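HTH-type transcriptional regulator AscG (PDB 3BRQ) represses transcription of the cryptic asc operon as a sequence-specific DNA-binding regulator of the LacI family. Local coordinates at residues D122-S127 / S154-A159. Sequence-based numbering, arbitrary orientation.
Sequences DHKQTS and SIERLA
Ser127 and Arg157, with Lys124 and Glu156, join the first turn of helix 123-136 to the early part of helix 152-167, two neighbouring helices of the C-terminal subdomain in the periplasmic-binding-protein fold of LacI-type repressors. The segment axes approach to 7.1 Å and cross at -39°, close enough for backbone to take part. The direct hydrogen bond is Ser127 OG to Arg157 O, 2.7 Å; it lies in the carbonyl plane on a lone pair, and OG reaches it by standing anti to the backbone N (chi1 -177°). Nearby, Lys124 CA makes a CA-H...O contact with Glu156 O.

Nonpolar contacts flank these polar ones. His123 CB meets Glu156 CB at 3.8 Å, while the extended Lys124 chain passes over Glu156 O at CG and lays CE against Ala159 CB at 3.6 Å.

Two waters complete the junction. The first donates to Asp122 OD1 and Glu156 OE1 and accepts from Lys124 N, so it mediates between two carboxylate oxygens 5.2 Å apart and probably eases their like charges. Asp122 is also the N-cap: Gln125 N meets its OD1 nearly straight, but from above the carboxylate plane.

On the subdomain-interface side, His123 NE2 is hydrogen-bonded to Asn108 and Arg157 NH1 to Tyr31, two residues of the N-terminal half; a sulfate about 6 Å from the His123 side chain is probably from the crystallisation liquor. The imidazole and guanidinium planes are almost perpendicular, 89° apart. His123 ND1 and Arg157 NH2 come within 3.7 Å, and beside them the second water accepts from NH2, donates to Thr126 OG1, and sits in the ring plane at the imidazole edge, 3.0 Å from His123 ND1.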
# COMPACT_ATOMS: atom_id res chain seq x y z
N ASP B 122 -20.07 7.76 0.59
CA ASP B 122 -21.21 6.89 0.31
C ASP B 122 -20.75 5.90 -0.76
O ASP B 122 -20.96 6.12 -1.92
CB ASP B 122 -22.41 7.70 -0.20
CG ASP B 122 -23.68 6.88 -0.22
OD1 ASP B 122 -23.61 5.64 -0.32
OD2 ASP B 122 -24.77 7.50 -0.14
N HIS B 123 -20.05 4.83 -0.35
CA HIS B 123 -19.59 3.76 -1.24
C HIS B 123 -20.71 3.08 -2.02
O HIS B 123 -20.57 2.73 -3.20
CB HIS B 123 -18.88 2.66 -0.43
CG HIS B 123 -17.63 3.12 0.26
ND1 HIS B 123 -16.56 3.67 -0.43
CD2 HIS B 123 -17.27 3.08 1.56
CE1 HIS B 123 -15.60 3.93 0.43
NE2 HIS B 123 -16.00 3.59 1.64
N LYS B 124 -21.83 2.86 -1.36
CA LYS B 124 -22.96 2.36 -2.09
C LYS B 124 -23.32 3.23 -3.31
O LYS B 124 -23.42 2.73 -4.45
CB LYS B 124 -24.15 2.14 -1.18
CG LYS B 124 -25.30 1.49 -1.90
CD LYS B 124 -26.54 1.55 -1.03
CE LYS B 124 -27.43 0.44 -1.47
NZ LYS B 124 -28.90 0.65 -1.26
N GLN B 125 -23.48 4.53 -3.08
CA GLN B 125 -23.80 5.45 -4.18
C GLN B 125 -22.74 5.46 -5.27
O GLN B 125 -23.10 5.43 -6.46
CB GLN B 125 -23.99 6.89 -3.67
CG GLN B 125 -24.64 7.85 -4.73
CD GLN B 125 -26.04 7.42 -5.16
OE1 GLN B 125 -26.89 7.14 -4.32
NE2 GLN B 125 -26.28 7.34 -6.48
N THR B 126 -21.46 5.45 -4.87
CA THR B 126 -20.38 5.45 -5.88
C THR B 126 -20.49 4.23 -6.73
O THR B 126 -20.23 4.29 -7.93
CB THR B 126 -18.99 5.46 -5.26
OG1 THR B 126 -18.82 4.24 -4.53
CG2 THR B 126 -18.88 6.59 -4.29
N SER B 127 -20.86 3.09 -6.13
CA SER B 127 -20.94 1.88 -6.94
C SER B 127 -22.15 1.98 -7.85
O SER B 127 -22.06 1.68 -9.06
CB SER B 127 -21.03 0.65 -6.03
OG SER B 127 -21.04 -0.52 -6.80
N SER B 154 -16.87 -3.41 1.06
CA SER B 154 -17.20 -4.46 0.10
C SER B 154 -18.72 -4.64 0.05
O SER B 154 -19.33 -4.75 -1.03
CB SER B 154 -16.64 -5.78 0.58
OG SER B 154 -17.06 -6.76 -0.31
N ILE B 155 -19.32 -4.66 1.23
CA ILE B 155 -20.80 -4.88 1.34
C ILE B 155 -21.62 -3.76 0.65
O ILE B 155 -22.59 -4.00 -0.06
CB ILE B 155 -21.18 -4.97 2.80
CG1 ILE B 155 -20.66 -6.29 3.40
CG2 ILE B 155 -22.77 -4.94 2.99
CD1 ILE B 155 -20.72 -6.32 4.94
N GLU B 156 -21.20 -2.50 0.85
CA GLU B 156 -21.85 -1.31 0.26
C GLU B 156 -21.73 -1.28 -1.27
O GLU B 156 -22.72 -1.02 -1.99
CB GLU B 156 -21.20 -0.06 0.84
CG GLU B 156 -21.57 0.13 2.33
CD GLU B 156 -23.08 0.06 2.50
OE1 GLU B 156 -23.77 1.05 2.12
OE2 GLU B 156 -23.59 -1.00 2.95
N ARG B 157 -20.54 -1.59 -1.78
CA ARG B 157 -20.34 -1.63 -3.23
C ARG B 157 -21.24 -2.67 -3.91
O ARG B 157 -21.76 -2.48 -5.02
CB ARG B 157 -18.84 -1.86 -3.58
CG ARG B 157 -18.00 -0.65 -3.15
CD ARG B 157 -16.44 -0.79 -3.53
NE ARG B 157 -15.82 0.44 -3.09
CZ ARG B 157 -14.52 0.60 -2.84
NH1 ARG B 157 -13.70 -0.46 -2.87
NH2 ARG B 157 -14.09 1.80 -2.46
N LEU B 158 -21.36 -3.82 -3.27
CA LEU B 158 -22.17 -4.87 -3.82
C LEU B 158 -23.62 -4.41 -3.81
O LEU B 158 -24.32 -4.62 -4.78
CB LEU B 158 -22.01 -6.17 -3.01
CG LEU B 158 -22.88 -7.39 -3.36
CD1 LEU B 158 -22.80 -7.78 -4.84
CD2 LEU B 158 -22.45 -8.62 -2.52
N ALA B 159 -24.04 -3.82 -2.72
CA ALA B 159 -25.44 -3.32 -2.59
C ALA B 159 -25.73 -2.28 -3.70
O ALA B 159 -26.80 -2.27 -4.27
CB ALA B 159 -25.62 -2.69 -1.22
O HOH W 1 -22.61 3.38 1.36
O HOH W 2 -16.46 3.46 -3.38